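Local coordinates for CAG pathogenicity island protein 13 (Helicobacter pylori, PDB 2G3V), which is of unknown function but is encoded by the cag pathogenicity island and is probably associated with its type IV secretion system, at residues 47-52 / 94-99; 89-94 / 149-154; 167-170 / 174-177. All coordinates share one frame; numbering follows the deposited sequence.

Contact 1 of 3, residues 47-52 / 94-99; sequences TMHDFF and SETMEL
Thr96 meets His49 through its CB and Phe52 through its CG2 methyl. The contact belongs to an antiparallel helix pair in this all-helical protein. Helices 35-57 and 82-105 run with an angle of 150° between the two short segments, whose axes come within 9.0 Å. The CA atoms of His49 and Thr96 are 5.4 Å apart.

The imidazole of His49 extends toward helix 82-105 because CG stands anti to the backbone N (chi1 170°). CB of His49 lies 3.6 Å from CB of Thr96. The ring reaches past Thr96, presenting its edge to that residue. On its other flank ND1 of His49 makes a weak hydrogen bond to OD1 of Asp50, at 3.5 Å but nearly straight. This bond may steady the rotation of the ring.

Met97 is present as selenomethionine. Its chain bends twice, and SE comes 4.5 Å from the centroid of the His49 ring. The approach is oblique, 57° off the ring normal. This contact is doubtful, because the Met97 side chain sits too close to the imidazole in the model.

OG1 of Thr96 turns back to its own helix. It lies within hydrogen-bonding range of the carbonyl oxygens of Glu93, its stronger partner, and Leu92, which must share one proton. The methyl is then the group offered to Phe52. Phe52 receives it at the ring edge, near the ring plane, while Met48 O lies 3.1 Å above one face, offset toward the rim. CG2 of Thr96 stands 3.4 Å from CE2 of Phe52 and 3.5 Å from CD2 of the same ring.

Contact 2 of 3, residues 89-94 / 149-154; sequences YRLLES and KLPLLK
Leu150 is the first residue of the 149-154 segment to meet Leu91. Its CB lies 3.6 Å from CD2 of Leu91. The two side chains run alongside each other in opposite directions. Leu91 points at the loop with CG anti to the backbone N (chi1 -160°), and this carries CD2 forward to the backbone end of Leu150. The far end of Leu150 reaches Leu92. Its CD2 stands 4.2 Å from CD1 of Leu92, a looser contact. Leu92 starts off away from the loop, but its end swings back and also packs on Phe52 and Phe125.

Pro151 follows and crosses the Leu91 side chain at about a right angle. CG of Pro151 is 3.6 Å from CD2 of Leu91, and CD of Pro151 is 3.7 Å from the same methyl. CD2 of Leu91 sits in the notch formed by CB of Leu150 and CG of Pro151. The contact is purely apolar, with no hydrogen bond between the segments. It is a loop-on-helix packing: the chain leaving helix 136-149 folds against the middle of helix 82-105. The proline has no backbone N-H to give to a helical bond, consistent with the helix ending at Lys149, two residues earlier.

On helix 82-105, OG of Ser94 donates to O of Arg90 at 2.9 Å, tilted 24° from the carbonyl plane. Further on in the loop, Leu153 packs on an apolar side chain of a bound peptide. Leu150 touches both an apolar side chain of that peptide and helix 82-105.

Contact 3 of 3, residues 167-170 / 174-177; sequences ANLK and QYND
Leu169 spreads its two methyls over the start of the next helix, one to Tyr175 and one to Gln174. CD1 of Leu169 lies 4.0 Å from CD1 of Tyr175. CD2 of Leu169 lies 4.1 Å from CG of Gln174. Leu169 is the first residue to leave helical backbone angles after helix 160-168. Its CG is anti to the carbonyl carbon (chi1 -78°) and its chain is extended beyond, which brings the forked end across the turn.

Gln174 meets it with the aliphatic part of its chain. A chi1 of 159° puts CG in contact with Leu169, and the bend at chi2 (58°) then turns the amide end. The two side chains cross at about a right angle. The other Leu169 methyl approaches the Tyr175 ring obliquely.

The contact closes a short connection between consecutive helices, in which residues 169-171 join helix 160-168 to helix 172-180. The loop after helix 82-105 lies against the same corner: Asn108 and Phe111 touch Leu169, and Ser112 touches Tyr175.

In the fold
Contacts 1 and 2 are neighbours, with centres 10 Å apart. Both use helix 82-105 and they share Ser94. Contact 1 packs this helix on helix 35-57, and contact 2 packs it on the loop after helix 136-149. Their segments alternate along the chain, so helix 82-105 links an early part of the sequence to a late one. They also touch directly, as where Phe52 meets Tyr89 and Leu92. Contact 3 comes later in the chain. Its centre is 26 Å from contact 1 and 28 Å from contact 2, and it touches neither. It is a local turn between helices 160-168 and 172-180, toward the periphery of the all-helical fold.

Contact 1 of 3, residues 47-52 / 94-99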
ATOM      1  N   THR A  47       7.118  -7.782  -2.598  1.00  3.52           N
ATOM      2  CA  THR A  47       6.298  -8.874  -3.108  1.00  2.51           C
ATOM      3  C   THR A  47       5.036  -8.306  -3.777  1.00  2.32           C
ATOM      4  O   THR A  47       4.617  -8.780  -4.826  1.00  2.22           O
ATOM      5  CB  THR A  47       5.916  -9.826  -1.961  1.00  2.33           C
ATOM      6  OG1 THR A  47       7.117 -10.212  -1.289  1.00  3.97           O
ATOM      7  CG2 THR A  47       5.196 -11.079  -2.485  1.00  1.05           C
HETATM    8  N   MSE A  48       4.435  -7.286  -3.179  1.00  1.05           N
HETATM    9  CA  MSE A  48       3.228  -6.703  -3.755  1.00  1.18           C
HETATM   10  C   MSE A  48       3.574  -5.941  -5.034  1.00  1.28           C
HETATM   11  O   MSE A  48       2.884  -6.046  -6.068  1.00  1.05           O
HETATM   12  CB  MSE A  48       2.548  -5.768  -2.745  1.00  1.05           C
HETATM   13  CG  MSE A  48       2.094  -6.472  -1.478  1.00  2.45           C
HETATM   14 SE   MSE A  48       0.978  -5.387  -0.367  1.00  9.92          SE
HETATM   15  CE  MSE A  48       2.309  -4.399   0.600  1.00  1.84           C
ATOM     16  N   HIS A  49       4.649  -5.168  -4.968  1.00  1.05           N
ATOM     17  CA  HIS A  49       5.092  -4.400  -6.120  1.00  1.05           C
ATOM     18  C   HIS A  49       5.291  -5.266  -7.360  1.00  1.14           C
ATOM     19  O   HIS A  49       4.981  -4.846  -8.473  1.00  1.05           O
ATOM     20  CB  HIS A  49       6.389  -3.657  -5.795  1.00  2.06           C
ATOM     21  CG  HIS A  49       7.045  -3.038  -6.991  1.00  1.05           C
ATOM     22  ND1 HIS A  49       7.807  -3.762  -7.883  1.00  1.38           N
ATOM     23  CD2 HIS A  49       7.017  -1.770  -7.467  1.00  1.64           C
ATOM     24  CE1 HIS A  49       8.223  -2.967  -8.853  1.00  1.71           C
ATOM     25  NE2 HIS A  49       7.756  -1.752  -8.627  1.00  1.05           N
ATOM     26  N   ASP A  50       5.817  -6.472  -7.173  1.00  1.05           N
ATOM     27  CA  ASP A  50       6.024  -7.366  -8.304  1.00  2.48           C
ATOM     28  C   ASP A  50       4.688  -7.936  -8.760  1.00  1.40           C
ATOM     29  O   ASP A  50       4.464  -8.127  -9.952  1.00  3.51           O
ATOM     30  CB  ASP A  50       6.989  -8.502  -7.925  1.00  1.81           C
ATOM     31  CG  ASP A  50       8.359  -7.979  -7.463  1.00  5.25           C
ATOM     32  OD1 ASP A  50       8.890  -7.037  -8.115  1.00  5.58           O
ATOM     33  OD2 ASP A  50       8.914  -8.505  -6.461  1.00  1.05           O
ATOM     34  N   PHE A  51       3.803  -8.193  -7.800  1.00  1.05           N
ATOM     35  CA  PHE A  51       2.485  -8.742  -8.077  1.00  1.05           C
ATOM     36  C   PHE A  51       1.734  -7.747  -8.933  1.00  1.05           C
ATOM     37  O   PHE A  51       1.181  -8.094  -9.980  1.00  1.05           O
ATOM     38  CB  PHE A  51       1.730  -8.973  -6.772  1.00  1.05           C
ATOM     39  CG  PHE A  51       0.311  -9.428  -6.956  1.00  2.64           C
ATOM     40  CD1 PHE A  51       0.030 -10.716  -7.391  1.00  2.42           C
ATOM     41  CD2 PHE A  51      -0.745  -8.565  -6.680  1.00  2.36           C
ATOM     42  CE1 PHE A  51      -1.286 -11.148  -7.547  1.00  4.16           C
ATOM     43  CE2 PHE A  51      -2.067  -8.979  -6.830  1.00  4.74           C
ATOM     44  CZ  PHE A  51      -2.334 -10.281  -7.266  1.00  4.60           C
ATOM     45  N   PHE A  52       1.724  -6.501  -8.475  1.00  2.00           N
ATOM     46  CA  PHE A  52       1.059  -5.440  -9.207  1.00  2.71           C
ATOM     47  C   PHE A  52       1.597  -5.351 -10.651  1.00  3.02           C
ATOM     48  O   PHE A  52       0.826  -5.354 -11.626  1.00  1.05           O
ATOM     49  CB  PHE A  52       1.229  -4.098  -8.476  1.00  3.41           C
ATOM     50  CG  PHE A  52       0.628  -4.072  -7.082  1.00  1.05           C
ATOM     51  CD1 PHE A  52      -0.433  -4.916  -6.740  1.00  1.05           C
ATOM     52  CD2 PHE A  52       1.125  -3.203  -6.115  1.00  1.05           C
ATOM     53  CE1 PHE A  52      -0.984  -4.893  -5.458  1.00  1.05           C
ATOM     54  CE2 PHE A  52       0.589  -3.163  -4.836  1.00  1.05           C
ATOM     55  CZ  PHE A  52      -0.470  -4.012  -4.500  1.00  1.05           C
ATOM     56  N   SER A  94       3.360   1.747  -9.455  1.00  5.49           N
ATOM     57  CA  SER A  94       4.035   3.031  -9.368  1.00  5.68           C
ATOM     58  C   SER A  94       4.202   3.469  -7.918  1.00  5.07           C
ATOM     59  O   SER A  94       5.297   3.818  -7.487  1.00  4.72           O
ATOM     60  CB  SER A  94       3.242   4.099 -10.136  1.00  6.60           C
ATOM     61  OG  SER A  94       3.142   3.782 -11.515  1.00  9.14           O
ATOM     62  N   GLU A  95       3.109   3.456  -7.163  1.00  6.12           N
ATOM     63  CA  GLU A  95       3.159   3.869  -5.766  1.00  6.90           C
ATOM     64  C   GLU A  95       4.048   2.950  -4.931  1.00  4.84           C
ATOM     65  O   GLU A  95       4.771   3.415  -4.059  1.00  4.66           O
ATOM     66  CB  GLU A  95       1.743   3.925  -5.166  1.00 11.47           C
ATOM     67  CG  GLU A  95       0.810   4.864  -5.913  1.00 15.70           C
ATOM     68  CD  GLU A  95       1.451   6.223  -6.215  1.00 18.70           C
ATOM     69  OE1 GLU A  95       1.940   6.883  -5.265  1.00 20.46           O
ATOM     70  OE2 GLU A  95       1.466   6.630  -7.400  1.00 19.22           O
ATOM     71  N   THR A  96       4.015   1.648  -5.191  1.00  3.96           N
ATOM     72  CA  THR A  96       4.866   0.751  -4.415  1.00  3.33           C
ATOM     73  C   THR A  96       6.339   1.086  -4.694  1.00  4.64           C
ATOM     74  O   THR A  96       7.206   0.943  -3.824  1.00  5.31           O
ATOM     75  CB  THR A  96       4.550  -0.738  -4.715  1.00  2.13           C
ATOM     76  OG1 THR A  96       4.608  -0.991  -6.118  1.00  4.12           O
ATOM     77  CG2 THR A  96       3.169  -1.084  -4.234  1.00  2.64           C
HETATM   78  N   MSE A  97       6.603   1.571  -5.903  1.00  6.57           N
HETATM   79  CA  MSE A  97       7.942   1.958  -6.328  1.00  9.24           C
HETATM   80  C   MSE A  97       8.433   3.215  -5.596  1.00  8.26           C
HETATM   81  O   MSE A  97       9.575   3.276  -5.131  1.00  5.01           O
HETATM   82  CB  MSE A  97       7.938   2.223  -7.834  1.00 15.22           C
HETATM   83  CG  MSE A  97       8.300   1.043  -8.708  1.00 21.35           C
HETATM   84 SE   MSE A  97      10.239   0.801  -8.915  1.00 38.67          SE
HETATM   85  CE  MSE A  97      10.617   2.410  -9.935  1.00 27.36           C
ATOM     86  N   GLU A  98       7.565   4.221  -5.512  1.00  8.87           N
ATOM     87  CA  GLU A  98       7.906   5.481  -4.843  1.00  7.72           C
ATOM     88  C   GLU A  98       8.176   5.235  -3.354  1.00  6.21           C
ATOM     89  O   GLU A  98       9.141   5.763  -2.805  1.00  5.02           O
ATOM     90  CB  GLU A  98       6.768   6.498  -5.009  1.00  8.29           C
ATOM     91  CG  GLU A  98       7.161   7.941  -4.732  1.00  9.12           C
ATOM     92  CD  GLU A  98       8.180   8.460  -5.740  1.00 12.15           C
ATOM     93  OE1 GLU A  98       7.934   8.324  -6.966  1.00 10.73           O
ATOM     94  OE2 GLU A  98       9.218   9.004  -5.306  1.00 10.99           O
ATOM     95  N   LEU A  99       7.320   4.442  -2.706  1.00  5.20           N
ATOM     96  CA  LEU A  99       7.489   4.117  -1.281  1.00  3.84           C
ATOM     97  C   LEU A  99       8.827   3.395  -1.077  1.00  3.90           C
ATOM     98  O   LEU A  99       9.590   3.712  -0.154  1.00  2.14           O
ATOM     99  CB  LEU A  99       6.333   3.223  -0.792  1.00  2.14           C
ATOM    100  CG  LEU A  99       6.440   2.475   0.556  1.00  1.05           C
ATOM    101  CD1 LEU A  99       6.522   3.456   1.719  1.00  1.05           C
ATOM    102  CD2 LEU A  99       5.245   1.556   0.716  1.00  1.05           C
TER

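Contact 2 of 3, residues 89-94 / 149-154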
ATOM      1  N   TYR A  89      -3.649  -1.259 -11.058  1.00  1.25           N
ATOM      2  CA  TYR A  89      -2.403  -1.972 -10.845  1.00  2.63           C
ATOM      3  C   TYR A  89      -1.201  -1.256 -11.447  1.00  3.18           C
ATOM      4  O   TYR A  89      -0.077  -1.387 -10.959  1.00  3.73           O
ATOM      5  CB  TYR A  89      -2.542  -3.402 -11.364  1.00  1.49           C
ATOM      6  CG  TYR A  89      -3.372  -4.256 -10.429  1.00  2.70           C
ATOM      7  CD1 TYR A  89      -2.955  -4.473  -9.114  1.00  1.73           C
ATOM      8  CD2 TYR A  89      -4.572  -4.837 -10.848  1.00  1.05           C
ATOM      9  CE1 TYR A  89      -3.699  -5.245  -8.241  1.00  1.05           C
ATOM     10  CE2 TYR A  89      -5.335  -5.612  -9.972  1.00  3.82           C
ATOM     11  CZ  TYR A  89      -4.887  -5.813  -8.672  1.00  2.41           C
ATOM     12  OH  TYR A  89      -5.614  -6.598  -7.811  1.00  3.78           O
ATOM     13  N   ARG A  90      -1.433  -0.480 -12.497  1.00  3.57           N
ATOM     14  CA  ARG A  90      -0.342   0.264 -13.110  1.00  3.55           C
ATOM     15  C   ARG A  90       0.034   1.342 -12.111  1.00  4.00           C
ATOM     16  O   ARG A  90       1.210   1.614 -11.876  1.00  5.29           O
ATOM     17  CB  ARG A  90      -0.792   0.904 -14.420  1.00  1.45           C
ATOM     18  CG  ARG A  90      -1.240  -0.115 -15.451  1.00  4.66           C
ATOM     19  CD  ARG A  90      -1.124   0.418 -16.867  1.00 11.26           C
ATOM     20  NE  ARG A  90      -1.365  -0.622 -17.872  1.00 12.88           N
ATOM     21  CZ  ARG A  90      -2.562  -0.899 -18.379  1.00 13.00           C
ATOM     22  NH1 ARG A  90      -3.626  -0.214 -17.974  1.00  9.84           N
ATOM     23  NH2 ARG A  90      -2.694  -1.858 -19.289  1.00 12.48           N
ATOM     24  N   LEU A  91      -0.994   1.923 -11.502  1.00  3.78           N
ATOM     25  CA  LEU A  91      -0.849   2.993 -10.528  1.00  3.10           C
ATOM     26  C   LEU A  91      -0.389   2.449  -9.168  1.00  2.80           C
ATOM     27  O   LEU A  91       0.236   3.165  -8.388  1.00  6.04           O
ATOM     28  CB  LEU A  91      -2.189   3.735 -10.399  1.00  2.78           C
ATOM     29  CG  LEU A  91      -2.216   5.153  -9.815  1.00  6.42           C
ATOM     30  CD1 LEU A  91      -1.506   6.117 -10.771  1.00  5.21           C
ATOM     31  CD2 LEU A  91      -3.656   5.585  -9.604  1.00  6.02           C
ATOM     32  N   LEU A  92      -0.709   1.189  -8.886  1.00  2.56           N
ATOM     33  CA  LEU A  92      -0.305   0.538  -7.637  1.00  2.05           C
ATOM     34  C   LEU A  92       1.177   0.195  -7.713  1.00  2.69           C
ATOM     35  O   LEU A  92       1.898   0.340  -6.727  1.00  2.19           O
ATOM     36  CB  LEU A  92      -1.111  -0.750  -7.403  1.00  2.93           C
ATOM     37  CG  LEU A  92      -2.316  -0.716  -6.456  1.00  2.73           C
ATOM     38  CD1 LEU A  92      -3.107   0.569  -6.639  1.00  6.39           C
ATOM     39  CD2 LEU A  92      -3.196  -1.905  -6.726  1.00  3.22           C
ATOM     40  N   GLU A  93       1.629  -0.262  -8.882  1.00  3.84           N
ATOM     41  CA  GLU A  93       3.037  -0.608  -9.073  1.00  4.71           C
ATOM     42  C   GLU A  93       3.871   0.652  -8.905  1.00  4.83           C
ATOM     43  O   GLU A  93       4.944   0.640  -8.299  1.00  2.63           O
ATOM     44  CB  GLU A  93       3.277  -1.170 -10.472  1.00  6.68           C
ATOM     45  CG  GLU A  93       4.719  -1.614 -10.705  1.00  7.23           C
ATOM     46  CD  GLU A  93       5.100  -1.633 -12.175  1.00 10.74           C
ATOM     47  OE1 GLU A  93       4.329  -2.187 -12.990  1.00 13.36           O
ATOM     48  OE2 GLU A  93       6.173  -1.097 -12.522  1.00 10.31           O
ATOM     49  N   SER A  94       3.360   1.747  -9.455  1.00  5.49           N
ATOM     50  CA  SER A  94       4.035   3.031  -9.368  1.00  5.68           C
ATOM     51  C   SER A  94       4.202   3.469  -7.918  1.00  5.07           C
ATOM     52  O   SER A  94       5.297   3.818  -7.487  1.00  4.72           O
ATOM     53  CB  SER A  94       3.242   4.099 -10.136  1.00  6.60           C
ATOM     54  OG  SER A  94       3.142   3.782 -11.515  1.00  9.14           O
ATOM     55  N   LYS A 149      -7.645   9.633  -6.423  1.00 14.94           N
ATOM     56  CA  LYS A 149      -6.805  10.187  -5.376  1.00 15.96           C
ATOM     57  C   LYS A 149      -5.295  10.007  -5.622  1.00 16.08           C
ATOM     58  O   LYS A 149      -4.539  10.978  -5.663  1.00 16.79           O
ATOM     59  CB  LYS A 149      -7.180   9.566  -4.024  1.00 17.01           C
ATOM     60  CG  LYS A 149      -8.520  10.016  -3.469  1.00 18.59           C
ATOM     61  CD  LYS A 149      -8.691   9.546  -2.023  1.00 19.29           C
ATOM     62  CE  LYS A 149      -9.955  10.130  -1.371  1.00 20.61           C
ATOM     63  NZ  LYS A 149     -10.132   9.697   0.060  1.00 19.65           N
ATOM     64  N   LEU A 150      -4.864   8.765  -5.790  1.00 15.44           N
ATOM     65  CA  LEU A 150      -3.453   8.466  -5.982  1.00 15.71           C
ATOM     66  C   LEU A 150      -2.705   9.294  -7.028  1.00 15.45           C
ATOM     67  O   LEU A 150      -1.616   9.800  -6.761  1.00 14.88           O
ATOM     68  CB  LEU A 150      -3.296   6.981  -6.294  1.00 16.07           C
ATOM     69  CG  LEU A 150      -2.554   6.143  -5.244  1.00 16.92           C
ATOM     70  CD1 LEU A 150      -3.124   6.375  -3.864  1.00 16.30           C
ATOM     71  CD2 LEU A 150      -2.655   4.664  -5.619  1.00 18.18           C
ATOM     72  N   PRO A 151      -3.273   9.441  -8.237  1.00 15.35           N
ATOM     73  CA  PRO A 151      -2.590  10.224  -9.274  1.00 15.88           C
ATOM     74  C   PRO A 151      -2.238  11.613  -8.757  1.00 16.06           C
ATOM     75  O   PRO A 151      -1.107  12.077  -8.889  1.00 17.61           O
ATOM     76  CB  PRO A 151      -3.618  10.277 -10.406  1.00 14.15           C
ATOM     77  CG  PRO A 151      -4.404   9.040 -10.206  1.00 14.32           C
ATOM     78  CD  PRO A 151      -4.594   8.999  -8.708  1.00 14.29           C
ATOM     79  N   LEU A 152      -3.229  12.269  -8.169  1.00 16.91           N
ATOM     80  CA  LEU A 152      -3.049  13.595  -7.615  1.00 18.48           C
ATOM     81  C   LEU A 152      -3.011  13.484  -6.105  1.00 18.54           C
ATOM     82  O   LEU A 152      -3.914  13.965  -5.429  1.00 18.53           O
ATOM     83  CB  LEU A 152      -4.200  14.519  -8.026  1.00 19.89           C
ATOM     84  CG  LEU A 152      -4.313  14.922  -9.500  1.00 21.07           C
ATOM     85  CD1 LEU A 152      -5.479  15.881  -9.691  1.00 22.06           C
ATOM     86  CD2 LEU A 152      -3.017  15.576  -9.949  1.00 22.12           C
ATOM     87  N   LEU A 153      -1.974  12.832  -5.587  1.00 18.94           N
ATOM     88  CA  LEU A 153      -1.815  12.672  -4.146  1.00 19.52           C
ATOM     89  C   LEU A 153      -0.338  12.558  -3.799  1.00 19.05           C
ATOM     90  O   LEU A 153       0.038  12.645  -2.637  1.00 19.36           O
ATOM     91  CB  LEU A 153      -2.574  11.431  -3.659  1.00 20.37           C
ATOM     92  CG  LEU A 153      -2.673  11.143  -2.150  1.00 19.98           C
ATOM     93  CD1 LEU A 153      -3.278  12.331  -1.407  1.00 21.83           C
ATOM     94  CD2 LEU A 153      -3.525   9.913  -1.934  1.00 20.11           C
ATOM     95  N   LYS A 154       0.490  12.372  -4.824  1.00 20.04           N
ATOM     96  CA  LYS A 154       1.940  12.246  -4.664  1.00 18.62           C
ATOM     97  C   LYS A 154       2.299  11.748  -3.273  1.00 18.02           C
ATOM     98  O   LYS A 154       2.844  12.498  -2.462  1.00 18.42           O
ATOM     99  CB  LYS A 154       2.629  13.601  -4.898  1.00 18.86           C
ATOM    100  CG  LYS A 154       2.230  14.344  -6.178  1.00 18.07           C
ATOM    101  CD  LYS A 154       3.171  14.058  -7.339  1.00 19.42           C
ATOM    102  CE  LYS A 154       2.992  12.643  -7.874  1.00 20.06           C
ATOM    103  NZ  LYS A 154       3.853  12.374  -9.059  1.00 20.44           N
TER

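Contact 3 of 3, residues 167-170 / 174-177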
ATOM      1  N   ALA A 167      15.888  12.125   9.347  1.00 15.41           N
ATOM      2  CA  ALA A 167      17.320  11.995   9.566  1.00 15.00           C
ATOM      3  C   ALA A 167      17.637  12.193  11.036  1.00 15.68           C
ATOM      4  O   ALA A 167      18.502  11.519  11.586  1.00 16.69           O
ATOM      5  CB  ALA A 167      18.073  13.009   8.720  1.00 14.15           C
ATOM      6  N   ASN A 168      16.909  13.104  11.675  1.00 16.62           N
ATOM      7  CA  ASN A 168      17.135  13.412  13.087  1.00 17.95           C
ATOM      8  C   ASN A 168      16.417  12.523  14.097  1.00 18.32           C
ATOM      9  O   ASN A 168      16.829  12.452  15.254  1.00 19.80           O
ATOM     10  CB  ASN A 168      16.786  14.882  13.366  1.00 17.29           C
ATOM     11  CG  ASN A 168      17.919  15.829  13.008  1.00 19.02           C
ATOM     12  OD1 ASN A 168      18.404  15.843  11.874  1.00 18.05           O
ATOM     13  ND2 ASN A 168      18.352  16.630  13.980  1.00 21.12           N
ATOM     14  N   LEU A 169      15.354  11.844  13.675  1.00 17.91           N
ATOM     15  CA  LEU A 169      14.613  10.992  14.599  1.00 16.16           C
ATOM     16  C   LEU A 169      15.560  10.258  15.523  1.00 15.06           C
ATOM     17  O   LEU A 169      16.577   9.727  15.082  1.00 14.56           O
ATOM     18  CB  LEU A 169      13.758   9.982  13.842  1.00 16.14           C
ATOM     19  CG  LEU A 169      12.470  10.543  13.271  1.00 16.60           C
ATOM     20  CD1 LEU A 169      11.723   9.446  12.534  1.00 17.31           C
ATOM     21  CD2 LEU A 169      11.624  11.102  14.407  1.00 19.59           C
ATOM     22  N   LYS A 170      15.226  10.235  16.807  1.00 14.24           N
ATOM     23  CA  LYS A 170      16.057   9.554  17.785  1.00 14.42           C
ATOM     24  C   LYS A 170      15.279   8.572  18.651  1.00 13.75           C
ATOM     25  O   LYS A 170      15.770   7.478  18.941  1.00 13.22           O
ATOM     26  CB  LYS A 170      16.764  10.575  18.685  1.00 17.59           C
ATOM     27  CG  LYS A 170      17.898  11.363  18.000  1.00 20.31           C
ATOM     28  CD  LYS A 170      19.087  10.465  17.664  1.00 20.57           C
ATOM     29  CE  LYS A 170      20.218  11.272  17.040  1.00 22.29           C
ATOM     30  NZ  LYS A 170      21.430  10.445  16.768  1.00 23.02           N
ATOM     31  N   GLN A 174       9.574  11.119  20.461  1.00 11.82           N
ATOM     32  CA  GLN A 174       9.389  12.219  19.524  1.00 11.63           C
ATOM     33  C   GLN A 174       8.432  11.788  18.416  1.00 11.12           C
ATOM     34  O   GLN A 174       7.436  12.455  18.143  1.00 11.61           O
ATOM     35  CB  GLN A 174      10.737  12.659  18.925  1.00 11.38           C
ATOM     36  CG  GLN A 174      10.633  13.442  17.590  1.00 13.97           C
ATOM     37  CD  GLN A 174       9.779  14.718  17.671  1.00 14.27           C
ATOM     38  OE1 GLN A 174       8.608  14.684  18.059  1.00 14.26           O
ATOM     39  NE2 GLN A 174      10.370  15.846  17.290  1.00 15.75           N
ATOM     40  N   TYR A 175       8.727  10.658  17.791  1.00 10.02           N
ATOM     41  CA  TYR A 175       7.893  10.173  16.709  1.00 10.13           C
ATOM     42  C   TYR A 175       6.427  10.113  17.104  1.00 11.08           C
ATOM     43  O   TYR A 175       5.562  10.637  16.404  1.00  9.62           O
ATOM     44  CB  TYR A 175       8.356   8.790  16.279  1.00  9.75           C
ATOM     45  CG  TYR A 175       7.736   8.334  14.994  1.00 10.40           C
ATOM     46  CD1 TYR A 175       7.985   9.013  13.798  1.00  9.79           C
ATOM     47  CD2 TYR A 175       6.876   7.250  14.970  1.00  9.33           C
ATOM     48  CE1 TYR A 175       7.380   8.613  12.612  1.00 11.38           C
ATOM     49  CE2 TYR A 175       6.266   6.841  13.793  1.00 10.80           C
ATOM     50  CZ  TYR A 175       6.515   7.522  12.626  1.00 10.17           C
ATOM     51  OH  TYR A 175       5.870   7.135  11.481  1.00 12.87           O
ATOM     52  N   ASN A 176       6.146   9.469  18.232  1.00 12.95           N
ATOM     53  CA  ASN A 176       4.767   9.332  18.692  1.00 14.23           C
ATOM     54  C   ASN A 176       4.041  10.648  18.872  1.00 14.68           C
ATOM     55  O   ASN A 176       2.826  10.701  18.701  1.00 15.19           O
ATOM     56  CB  ASN A 176       4.697   8.531  19.996  1.00 14.87           C
ATOM     57  CG  ASN A 176       4.900   7.049  19.771  1.00 15.82           C
ATOM     58  OD1 ASN A 176       4.438   6.501  18.773  1.00 15.49           O
ATOM     59  ND2 ASN A 176       5.579   6.389  20.702  1.00 16.06           N
ATOM     60  N   ASP A 177       4.760  11.709  19.231  1.00 15.50           N
ATOM     61  CA  ASP A 177       4.113  13.002  19.396  1.00 16.10           C
ATOM     62  C   ASP A 177       4.011  13.644  18.025  1.00 17.06           C
ATOM     63  O   ASP A 177       3.044  14.348  17.717  1.00 18.81           O
ATOM     64  CB  ASP A 177       4.920  13.927  20.308  1.00 16.63           C
ATOM     65  CG  ASP A 177       5.210  13.321  21.657  1.00 15.85           C
ATOM     66  OD1 ASP A 177       4.504  12.369  22.071  1.00 15.64           O
ATOM     67  OD2 ASP A 177       6.147  13.827  22.313  1.00 17.42           O
TER